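PDB 4CL2: periplasmic solute binding protein from Candidatus liberibacter, which binds manganese and zinc in the periplasm and probably delivers them to a metal-uptake transporter, as ZnuA-type solute-binding proteins do. Local coordinates for residues I51-I57 / Y71-K76; T83-I88 / I116-I121; K155-E159 / D181-K185. All coordinates share one frame; numbering follows the deposited sequence.

Interaction 1 (I51-I57 / Y71-K76); sequences IQNADLI and YFTNLK. With ACT (acetate ion), chain I.
The chain leaves helix 45-53 at Ala54 and runs into strand 56-59, and across this bend lies the irregular segment 71-76, closest where the CA atoms of Gln52 and Leu75 stand 5.8 Å apart. Polar groups hold one end. Lys76, its chain bent at chi3 (-59°), swings its ammonium over the helix end: NZ donates to Asn53 O at 3.0 Å and forms a salt bridge with Asp55 OD1 at 2.8 Å, meeting the carboxylate from above its plane. A water accepts from the same NZ and donates to Asn53 O. The carbonyl of Asn53 and the acid of Asp55 thus share one lysine, which probably keeps its charge. A second water takes the N-H of Lys76 and lies against the carbonyls of Ile51 and Ala54. Gln52 NE2 reaches Asn74 O at 2.8 Å, a fairly straight bond (160°) that comes in from above the carbonyl plane, while Asn74 ND2 holds an acetate, probably from the crystallisation liquor. Beneath the polar layer is an apolar one. Phe72, centre of an inverse gamma turn, receives CG2 of Ile57 over one ring face, 4.2 Å from the centroid in a CH-pi contact, and Ile51 CD1 sits 3.9 Å from Phe72 CD1. Leu75 CD2 touches both Ile51 CG2, at 3.5 Å, and Ile57 CD1, the last pair meeting tip to tip. Phe72 and Leu75 rest on Ile81 of strand 80-83, and Ile51 on Leu8 of strand 6-9, whose Val6 N bonds to Asp55 OD2, so segment 71-76 covers the helix-to-strand junction beside the parallel sheet.

Interaction 2 (T83-I88 / I116-I121); sequences TVTDGI and IYIENI
Two overlapping beta turns, a type I from Thr83 to Asp86 and a type II from Thr85 to Ile88, carry the chain off the end of strand 80-83, an outermost strand of the four-stranded parallel sheet, and Asn120 of helix 111-128 ties them down. One amide nitrogen does the work: Asn120 ND2 gives a nearly straight bond (177°) to Val84 O at 2.9 Å and another to Asp86 O at 2.9 Å. The first is met from well above the carbonyl plane, the second in its plane on a lone pair, and both acceptors lie close to the plane of the asparagine amide, so the pair fixes how that amide is turned. Around it the packing is apolar. Val84 divides its two methyls between Ile121 and Tyr117, CG1 against Ile121 CG1 at 3.6 Å and CG2 against Tyr117 CD2 at 3.6 Å, the valine and tyrosine side chains crossing at about a right angle. Ile88 packs on Ile116 and Tyr117, its CG1 3.9 Å from Ile116 CG2 and its CD1 near Tyr117 CE1. The phenol and Thr85 run side by side toward a common partner: Tyr117 OH bonds to Asn60 OD1, Thr85 OG1 to Asn60 O. The Tyr117 side chain is about 7 Å from that of the metal ligand His106. Beside this pair of bonds the Thr85 methyl, CG2, lies 3.2 Å from Tyr117 OH.

Interaction 3 (K155-E159 / D181-K185); sequences KTRIE and DFGFK
The C-terminal part of helix 133-158 lies beside the end of helix 176-182, with the CA atoms of Lys155 and Phe182 the nearest pair at 7.2 Å; just beyond, Gly183 breaks the second helix with a positive phi (80°) and sends the chain toward strand 185-188. Phe182 carries most of the contact. Lys155 lays its aliphatic chain across one face of the ring: with CG anti to the backbone N (chi1 -180°) and every later torsion extended, the methylenes pass over the aromatic carbons, CG 3.7 Å from the ring centroid in a CH-pi contact and CD 3.6 Å from Phe182 CE1. The ammonium is carried past the ring, and a water joins it to the neighbouring acid, accepting from Lys155 NZ at 2.8 Å and donating to Asp181 OD1 at 3.0 Å. That carboxylate is itself anchored by Thr112 and Ser110. Ile158 also packs on Phe182; in the conformer given, the two side chains cross at about a right angle and Ile158 CD1 lies 3.9 Å from Phe182 CE2. Glu159, bent at chi2 (-63°), folds back so that its OE2 lies 2.6 Å from Phe182 O, while its OE1 forms a salt bridge with Arg166, which also bonds to Gly183 O and so links the glutamate to the turn after the helix. Behind the contact, Phe182 and Phe184 lean on Leu267 and Leu274 of helix 259-274, and Phe184 stacks with Phe168. Two helix ends thus pack together on the flank of an alpha/beta lobe, where the turn at Gly183 leads into strand 185-188, parallel to strand 167-170.

In the fold
The three contacts follow one another along the chain without interleaving. Interactions 1 and 2 have centres 20 Å apart and belong to the lobe built on the four-stranded parallel sheet: strand 56-59 takes part in the first, strand 80-83 ends in the second, and helix 111-128 touches both. Interaction 3 lies 22 Å from interaction 2 and 39 Å from interaction 1, on the opposite side of the chain's centre, beside strands 167-170 and 185-188. Manganese is bound by His106, Glu172 and Asp247, about 11 Å from Tyr117 of interaction 2. The long helix 133-158 runs from one lobe to the other, with the metal in the cleft, consistent with the two-lobed architecture of this metal-transport family.

Interaction 1 (I51-I57 / Y71-K76)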
loop_
_atom_site.group_PDB
_atom_site.type_symbol
_atom_site.label_atom_id
_atom_site.label_comp_id
_atom_site.label_asym_id
_atom_site.label_seq_id
_atom_site.Cartn_x
_atom_site.Cartn_y
_atom_site.Cartn_z
ATOM N N ILE A 51 -22.043 1.650 0.668
ATOM C CA ILE A 51 -21.992 1.048 1.994
ATOM C C ILE A 51 -23.219 0.188 2.320
ATOM O O ILE A 51 -23.084 -0.906 2.894
ATOM C CB ILE A 51 -21.670 2.178 3.057
ATOM C CG1 ILE A 51 -20.244 2.699 2.802
ATOM C CG2 ILE A 51 -21.856 1.627 4.497
ATOM C CD1 ILE A 51 -19.922 3.947 3.614
ATOM N N GLN A 52 -24.391 0.687 2.000
ATOM C CA GLN A 52 -25.640 -0.063 2.227
ATOM C C GLN A 52 -25.702 -1.360 1.384
ATOM O O GLN A 52 -26.212 -2.407 1.840
ATOM C CB GLN A 52 -26.873 0.779 1.889
ATOM C CG GLN A 52 -27.159 1.873 2.902
ATOM C CD GLN A 52 -27.312 1.254 4.303
ATOM O OE1 GLN A 52 -28.161 0.381 4.525
ATOM N NE2 GLN A 52 -26.528 1.760 5.265
ATOM N N ASN A 53 -25.195 -1.260 0.158
ATOM C CA ASN A 53 -25.214 -2.398 -0.754
ATOM C C ASN A 53 -24.226 -3.487 -0.392
ATOM O O ASN A 53 -24.452 -4.665 -0.786
ATOM C CB ASN A 53 -24.923 -1.973 -2.188
ATOM C CG ASN A 53 -26.039 -1.177 -2.815
ATOM O OD1 ASN A 53 -25.807 -0.420 -3.789
ATOM N ND2 ASN A 53 -27.202 -1.397 -2.410
ATOM N N ALA A 54 -23.181 -3.168 0.341
ATOM C CA ALA A 54 -22.131 -4.129 0.640
ATOM C C ALA A 54 -22.658 -5.316 1.464
ATOM O O ALA A 54 -23.285 -5.165 2.512
ATOM C CB ALA A 54 -21.008 -3.446 1.376
ATOM N N ASP A 55 -22.307 -6.509 0.985
ATOM C CA ASP A 55 -22.453 -7.734 1.756
ATOM C C ASP A 55 -21.221 -8.045 2.617
ATOM O O ASP A 55 -21.268 -8.942 3.447
ATOM C CB ASP A 55 -22.753 -8.895 0.752
ATOM C CG ASP A 55 -24.035 -8.683 0.041
ATOM O OD1 ASP A 55 -25.081 -8.555 0.721
ATOM O OD2 ASP A 55 -24.042 -8.595 -1.182
ATOM N N LEU A 56 -20.118 -7.356 2.366
ATOM C CA LEU A 56 -18.797 -7.579 2.996
ATOM C C LEU A 56 -18.046 -6.281 2.779
ATOM O O LEU A 56 -18.123 -5.724 1.627
ATOM C CB LEU A 56 -18.091 -8.752 2.327
ATOM C CG LEU A 56 -16.701 -9.092 2.807
ATOM C CD1 LEU A 56 -16.712 -9.485 4.249
ATOM C CD2 LEU A 56 -16.144 -10.198 1.924
ATOM N N ILE A 57 -17.368 -5.788 3.818
ATOM C CA ILE A 57 -16.544 -4.577 3.706
ATOM C C ILE A 57 -15.105 -4.963 4.037
ATOM O O ILE A 57 -14.851 -5.546 5.078
ATOM C CB ILE A 57 -17.047 -3.462 4.600
ATOM C CG1 ILE A 57 -18.468 -3.082 4.196
ATOM C CG2 ILE A 57 -16.114 -2.270 4.505
ATOM C CD1 ILE A 57 -19.116 -2.040 5.085
ATOM N N TYR A 71 -18.658 5.898 9.177
ATOM C CA TYR A 71 -19.661 5.796 8.116
ATOM C C TYR A 71 -20.035 4.332 7.857
ATOM O O TYR A 71 -21.006 4.087 7.097
ATOM C CB TYR A 71 -19.164 6.404 6.811
ATOM C CG TYR A 71 -19.050 7.891 6.906
ATOM C CD1 TYR A 71 -20.141 8.726 6.678
ATOM C CD2 TYR A 71 -17.855 8.468 7.281
ATOM C CE1 TYR A 71 -20.018 10.091 6.781
ATOM C CE2 TYR A 71 -17.737 9.832 7.407
ATOM C CZ TYR A 71 -18.807 10.627 7.169
ATOM O OH TYR A 71 -18.656 11.975 7.303
ATOM N N PHE A 72 -19.246 3.391 8.402
ATOM C CA PHE A 72 -19.563 1.966 8.254
ATOM C C PHE A 72 -20.500 1.565 9.362
ATOM O O PHE A 72 -20.200 0.708 10.182
ATOM C CB PHE A 72 -18.331 1.069 8.172
ATOM C CG PHE A 72 -17.379 1.380 7.061
ATOM C CD1 PHE A 72 -17.787 1.515 5.722
ATOM C CD2 PHE A 72 -16.007 1.402 7.309
ATOM C CE1 PHE A 72 -16.909 1.788 4.729
ATOM C CE2 PHE A 72 -15.109 1.654 6.280
ATOM C CZ PHE A 72 -15.515 1.828 4.987
ATOM N N THR A 73 -21.708 2.131 9.324
ATOM C CA THR A 73 -22.683 1.941 10.319
ATOM C C THR A 73 -24.078 1.796 9.658
ATOM O O THR A 73 -24.218 2.076 8.467
ATOM C CB THR A 73 -22.655 3.138 11.283
ATOM O OG1 THR A 73 -23.449 2.831 12.414
ATOM C CG2 THR A 73 -23.199 4.353 10.687
ATOM N N ASN A 74 -25.104 1.387 10.429
ATOM C CA ASN A 74 -26.424 1.111 9.847
ATOM C C ASN A 74 -26.330 0.125 8.672
ATOM O O ASN A 74 -26.969 0.321 7.622
ATOM C CB ASN A 74 -27.056 2.442 9.451
ATOM C CG ASN A 74 -28.527 2.348 9.168
ATOM O OD1 ASN A 74 -29.264 1.515 9.728
ATOM N ND2 ASN A 74 -29.008 3.287 8.360
ATOM N N LEU A 75 -25.442 -0.862 8.813
ATOM C CA LEU A 75 -25.098 -1.789 7.739
ATOM C C LEU A 75 -26.192 -2.848 7.488
ATOM O O LEU A 75 -27.016 -3.110 8.327
ATOM C CB LEU A 75 -23.788 -2.505 8.008
ATOM C CG LEU A 75 -22.509 -1.667 8.238
ATOM C CD1 LEU A 75 -21.307 -2.558 8.563
ATOM C CD2 LEU A 75 -22.272 -0.778 7.043
ATOM N N LYS A 76 -26.160 -3.424 6.292
ATOM C CA LYS A 76 -26.950 -4.566 5.980
ATOM C C LYS A 76 -26.731 -5.705 7.016
ATOM O O LYS A 76 -25.602 -5.996 7.426
ATOM C CB LYS A 76 -26.617 -5.012 4.527
ATOM C CG LYS A 76 -27.698 -5.878 3.918
ATOM C CD LYS A 76 -27.236 -6.600 2.670
ATOM C CE LYS A 76 -26.785 -5.631 1.618
ATOM N NZ LYS A 76 -26.757 -6.306 0.274
HETATM C C ACT I . -26.227 5.958 7.862
HETATM O O ACT I . -25.931 7.059 8.422
HETATM O OXT ACT I . -27.379 5.541 7.915
HETATM C CH3 ACT I . -25.234 5.075 7.156
HETATM O O HOH W 1 -23.977 -3.048 4.370
HETATM O O HOH W 2 -26.628 -5.558 -2.335
#

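Interaction 2 (T83-I88 / I116-I121)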
loop_
_atom_site.group_PDB
_atom_site.type_symbol
_atom_site.label_atom_id
_atom_site.label_comp_id
_atom_site.label_asym_id
_atom_site.label_seq_id
_atom_site.Cartn_x
_atom_site.Cartn_y
_atom_site.Cartn_z
ATOM N N THR A 83 -10.585 -6.931 8.285
ATOM C CA THR A 83 -9.315 -6.242 8.241
ATOM C C THR A 83 -8.356 -7.171 7.510
ATOM O O THR A 83 -7.967 -8.238 8.048
ATOM C CB THR A 83 -8.840 -5.959 9.666
ATOM O OG1 THR A 83 -9.805 -5.048 10.240
ATOM C CG2 THR A 83 -7.450 -5.304 9.661
ATOM N N VAL A 84 -7.943 -6.758 6.325
ATOM C CA VAL A 84 -7.192 -7.602 5.461
ATOM C C VAL A 84 -5.700 -7.662 5.761
ATOM O O VAL A 84 -5.018 -8.458 5.149
ATOM C CB VAL A 84 -7.396 -7.284 3.946
ATOM C CG1 VAL A 84 -8.891 -7.264 3.596
ATOM C CG2 VAL A 84 -6.770 -5.941 3.597
ATOM N N THR A 85 -5.232 -6.900 6.755
ATOM C CA THR A 85 -3.879 -6.972 7.286
ATOM C C THR A 85 -3.752 -7.858 8.529
ATOM O O THR A 85 -2.685 -7.902 9.145
ATOM C CB THR A 85 -3.348 -5.571 7.620
ATOM O OG1 THR A 85 -4.271 -4.976 8.537
ATOM C CG2 THR A 85 -3.174 -4.720 6.383
ATOM N N ASP A 86 -4.803 -8.570 8.923
ATOM C CA ASP A 86 -4.704 -9.515 10.053
ATOM C C ASP A 86 -3.516 -10.452 9.814
ATOM O O ASP A 86 -3.378 -11.056 8.735
ATOM C CB ASP A 86 -5.984 -10.375 10.117
ATOM C CG ASP A 86 -7.171 -9.661 10.712
ATOM O OD1 ASP A 86 -7.045 -8.512 11.230
ATOM O OD2 ASP A 86 -8.267 -10.272 10.602
ATOM N N GLY A 87 -2.689 -10.616 10.834
ATOM C CA GLY A 87 -1.456 -11.434 10.702
ATOM C C GLY A 87 -0.195 -10.666 10.348
ATOM O O GLY A 87 0.892 -11.287 10.195
ATOM N N ILE A 88 -0.318 -9.350 10.096
ATOM C CA ILE A 88 0.865 -8.566 9.750
ATOM C C ILE A 88 1.273 -7.841 11.030
ATOM O O ILE A 88 0.504 -7.049 11.548
ATOM C CB ILE A 88 0.602 -7.572 8.629
ATOM C CG1 ILE A 88 0.283 -8.343 7.322
ATOM C CG2 ILE A 88 1.787 -6.639 8.437
ATOM C CD1 ILE A 88 -0.145 -7.567 6.097
ATOM N N ILE A 116 -0.337 -12.199 2.156
ATOM C CA ILE A 116 -1.253 -12.152 3.319
ATOM C C ILE A 116 -2.552 -11.393 2.984
ATOM O O ILE A 116 -3.641 -11.878 3.354
ATOM C CB ILE A 116 -0.537 -11.523 4.537
ATOM C CG1 ILE A 116 0.601 -12.453 4.917
ATOM C CG2 ILE A 116 -1.545 -11.312 5.659
ATOM C CD1 ILE A 116 1.523 -11.856 5.968
ATOM N N TYR A 117 -2.462 -10.266 2.299
ATOM C CA TYR A 117 -3.649 -9.549 1.781
ATOM C C TYR A 117 -4.509 -10.516 0.957
ATOM O O TYR A 117 -5.724 -10.646 1.168
ATOM C CB TYR A 117 -3.305 -8.338 0.919
ATOM C CG TYR A 117 -2.970 -7.055 1.669
ATOM C CD1 TYR A 117 -1.821 -6.918 2.436
ATOM C CD2 TYR A 117 -3.819 -5.945 1.603
ATOM C CE1 TYR A 117 -1.496 -5.723 3.093
ATOM C CE2 TYR A 117 -3.501 -4.779 2.274
ATOM C CZ TYR A 117 -2.387 -4.649 3.026
ATOM O OH TYR A 117 -2.041 -3.482 3.697
ATOM N N ILE A 118 -3.872 -11.203 0.056
ATOM C CA ILE A 118 -4.596 -12.137 -0.851
ATOM C C ILE A 118 -5.273 -13.230 -0.044
ATOM O O ILE A 118 -6.449 -13.528 -0.284
ATOM C CB ILE A 118 -3.611 -12.698 -1.899
ATOM C CG1 ILE A 118 -3.214 -11.577 -2.875
ATOM C CG2 ILE A 118 -4.229 -13.891 -2.636
ATOM C CD1 ILE A 118 -1.995 -11.900 -3.695
ATOM N N GLU A 119 -4.541 -13.857 0.902
ATOM C CA GLU A 119 -5.061 -14.956 1.710
ATOM C C GLU A 119 -6.246 -14.492 2.537
ATOM O O GLU A 119 -7.267 -15.198 2.636
ATOM C CB GLU A 119 -3.960 -15.578 2.573
ATOM C CG GLU A 119 -4.513 -16.532 3.604
ATOM C CD GLU A 119 -5.270 -17.715 3.038
ATOM O OE1 GLU A 119 -5.192 -17.981 1.798
ATOM O OE2 GLU A 119 -6.000 -18.359 3.825
ATOM N N ASN A 120 -6.123 -13.318 3.186
ATOM C CA ASN A 120 -7.228 -12.874 4.031
ATOM C C ASN A 120 -8.441 -12.560 3.176
ATOM O O ASN A 120 -9.597 -12.762 3.630
ATOM C CB ASN A 120 -6.803 -11.616 4.819
ATOM C CG ASN A 120 -5.912 -11.979 5.981
ATOM O OD1 ASN A 120 -6.001 -13.091 6.485
ATOM N ND2 ASN A 120 -5.035 -11.095 6.384
ATOM N N ILE A 121 -8.240 -12.052 1.972
ATOM C CA ILE A 121 -9.377 -11.709 1.110
ATOM C C ILE A 121 -10.012 -13.013 0.567
ATOM O O ILE A 121 -11.246 -13.148 0.513
ATOM C CB ILE A 121 -8.985 -10.707 0.002
ATOM C CG1 ILE A 121 -8.697 -9.349 0.645
ATOM C CG2 ILE A 121 -10.118 -10.525 -1.034
ATOM C CD1 ILE A 121 -7.986 -8.376 -0.259
#

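Interaction 3 (K155-E159 / D181-K185)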
loop_
_atom_site.group_PDB
_atom_site.type_symbol
_atom_site.label_atom_id
_atom_site.label_comp_id
_atom_site.label_asym_id
_atom_site.label_seq_id
_atom_site.Cartn_x
_atom_site.Cartn_y
_atom_site.Cartn_z
ATOM N N LYS A 155 13.222 -8.215 -6.279
ATOM C CA LYS A 155 13.853 -8.498 -4.964
ATOM C C LYS A 155 15.227 -9.101 -5.108
ATOM O O LYS A 155 16.207 -8.673 -4.512
ATOM C CB LYS A 155 12.958 -9.361 -4.089
ATOM C CG LYS A 155 13.573 -9.668 -2.720
ATOM C CD LYS A 155 12.763 -10.717 -1.934
ATOM C CE LYS A 155 13.474 -10.905 -0.599
ATOM N NZ LYS A 155 12.745 -11.898 0.238
ATOM N N THR A 156 15.341 -10.125 -5.963
ATOM C CA THR A 156 16.570 -10.808 -6.162
ATOM C C THR A 156 17.676 -9.843 -6.592
ATOM O O THR A 156 18.812 -9.860 -6.082
ATOM C CB THR A 156 16.369 -12.013 -7.144
ATOM O OG1 THR A 156 15.359 -12.891 -6.611
ATOM C CG2 THR A 156 17.597 -12.655 -7.421
ATOM N N ARG A 157 17.325 -8.908 -7.480
ATOM C CA ARG A 157 18.274 -7.924 -7.891
ATOM C C ARG A 157 18.613 -6.906 -6.764
ATOM O O ARG A 157 19.825 -6.622 -6.547
ATOM C CB ARG A 157 17.759 -7.183 -9.148
ATOM C CG ARG A 157 18.799 -6.292 -9.762
ATOM C CD ARG A 157 18.529 -5.988 -11.246
ATOM N NE ARG A 157 19.179 -4.709 -11.588
ATOM C CZ ARG A 157 18.552 -3.589 -11.956
ATOM N NH1 ARG A 157 17.225 -3.560 -12.118
ATOM N NH2 ARG A 157 19.260 -2.483 -12.176
ATOM N N ILE A 158 17.600 -6.455 -5.994
ATOM C CA ILE A 158 17.745 -5.484 -4.890
ATOM C C ILE A 158 18.712 -6.067 -3.852
ATOM O O ILE A 158 19.544 -5.368 -3.249
ATOM C CB ILE A 158 16.334 -5.135 -4.269
ATOM C CG1 ILE A 158 15.499 -4.259 -5.247
ATOM C CG2 ILE A 158 16.431 -4.459 -2.906
ATOM C CD1 ILE A 158 14.016 -4.110 -4.960
ATOM N N GLU A 159 18.588 -7.389 -3.634
ATOM C CA GLU A 159 19.349 -8.015 -2.586
ATOM C C GLU A 159 20.860 -8.044 -2.864
ATOM O O GLU A 159 21.623 -8.321 -1.957
ATOM C CB GLU A 159 18.850 -9.422 -2.295
ATOM C CG GLU A 159 17.484 -9.478 -1.682
ATOM C CD GLU A 159 17.332 -8.812 -0.284
ATOM O OE1 GLU A 159 18.356 -8.588 0.375
ATOM O OE2 GLU A 159 16.184 -8.582 0.146
ATOM N N ASP A 181 10.750 -6.344 4.901
ATOM C CA ASP A 181 10.577 -7.591 4.077
ATOM C C ASP A 181 11.904 -7.903 3.377
ATOM O O ASP A 181 12.301 -9.053 3.293
ATOM C CB ASP A 181 9.485 -7.379 3.077
ATOM C CG ASP A 181 9.039 -8.650 2.335
ATOM O OD1 ASP A 181 9.216 -9.689 2.852
ATOM O OD2 ASP A 181 8.268 -8.518 1.383
ATOM N N PHE A 182 12.623 -6.899 2.913
ATOM C CA PHE A 182 13.804 -7.112 2.088
ATOM C C PHE A 182 15.095 -6.973 2.873
ATOM O O PHE A 182 16.187 -7.227 2.310
ATOM C CB PHE A 182 13.848 -6.204 0.841
ATOM C CG PHE A 182 12.791 -6.470 -0.173
ATOM C CD1 PHE A 182 11.878 -7.537 -0.044
ATOM C CD2 PHE A 182 12.747 -5.726 -1.341
ATOM C CE1 PHE A 182 10.909 -7.777 -0.991
ATOM C CE2 PHE A 182 11.796 -5.984 -2.300
ATOM C CZ PHE A 182 10.901 -7.000 -2.131
ATOM N N GLY A 183 15.032 -6.485 4.137
ATOM C CA GLY A 183 16.215 -6.273 4.929
ATOM C C GLY A 183 16.993 -4.998 4.636
ATOM O O GLY A 183 18.209 -5.005 4.534
ATOM N N PHE A 184 16.268 -3.896 4.499
ATOM C CA PHE A 184 16.844 -2.564 4.263
ATOM C C PHE A 184 16.482 -1.683 5.452
ATOM O O PHE A 184 15.518 -1.937 6.199
ATOM C CB PHE A 184 16.280 -1.937 2.963
ATOM C CG PHE A 184 16.970 -2.397 1.735
ATOM C CD1 PHE A 184 16.932 -3.766 1.407
ATOM C CD2 PHE A 184 17.596 -1.527 0.865
ATOM C CE1 PHE A 184 17.566 -4.255 0.283
ATOM C CE2 PHE A 184 18.258 -2.021 -0.249
ATOM C CZ PHE A 184 18.243 -3.369 -0.543
ATOM N N LYS A 185 17.224 -0.613 5.612
ATOM C CA LYS A 185 16.825 0.437 6.581
ATOM C C LYS A 185 16.009 1.522 5.876
ATOM O O LYS A 185 16.162 1.661 4.681
ATOM C CB LYS A 185 18.089 1.054 7.159
ATOM C CG LYS A 185 18.905 0.069 8.005
ATOM C CD LYS A 185 20.408 0.245 7.736
ATOM C CE LYS A 185 20.890 -0.588 6.539
ATOM N NZ LYS A 185 22.146 -0.034 5.959
HETATM O O HOH W 3 10.030 -11.203 0.334
#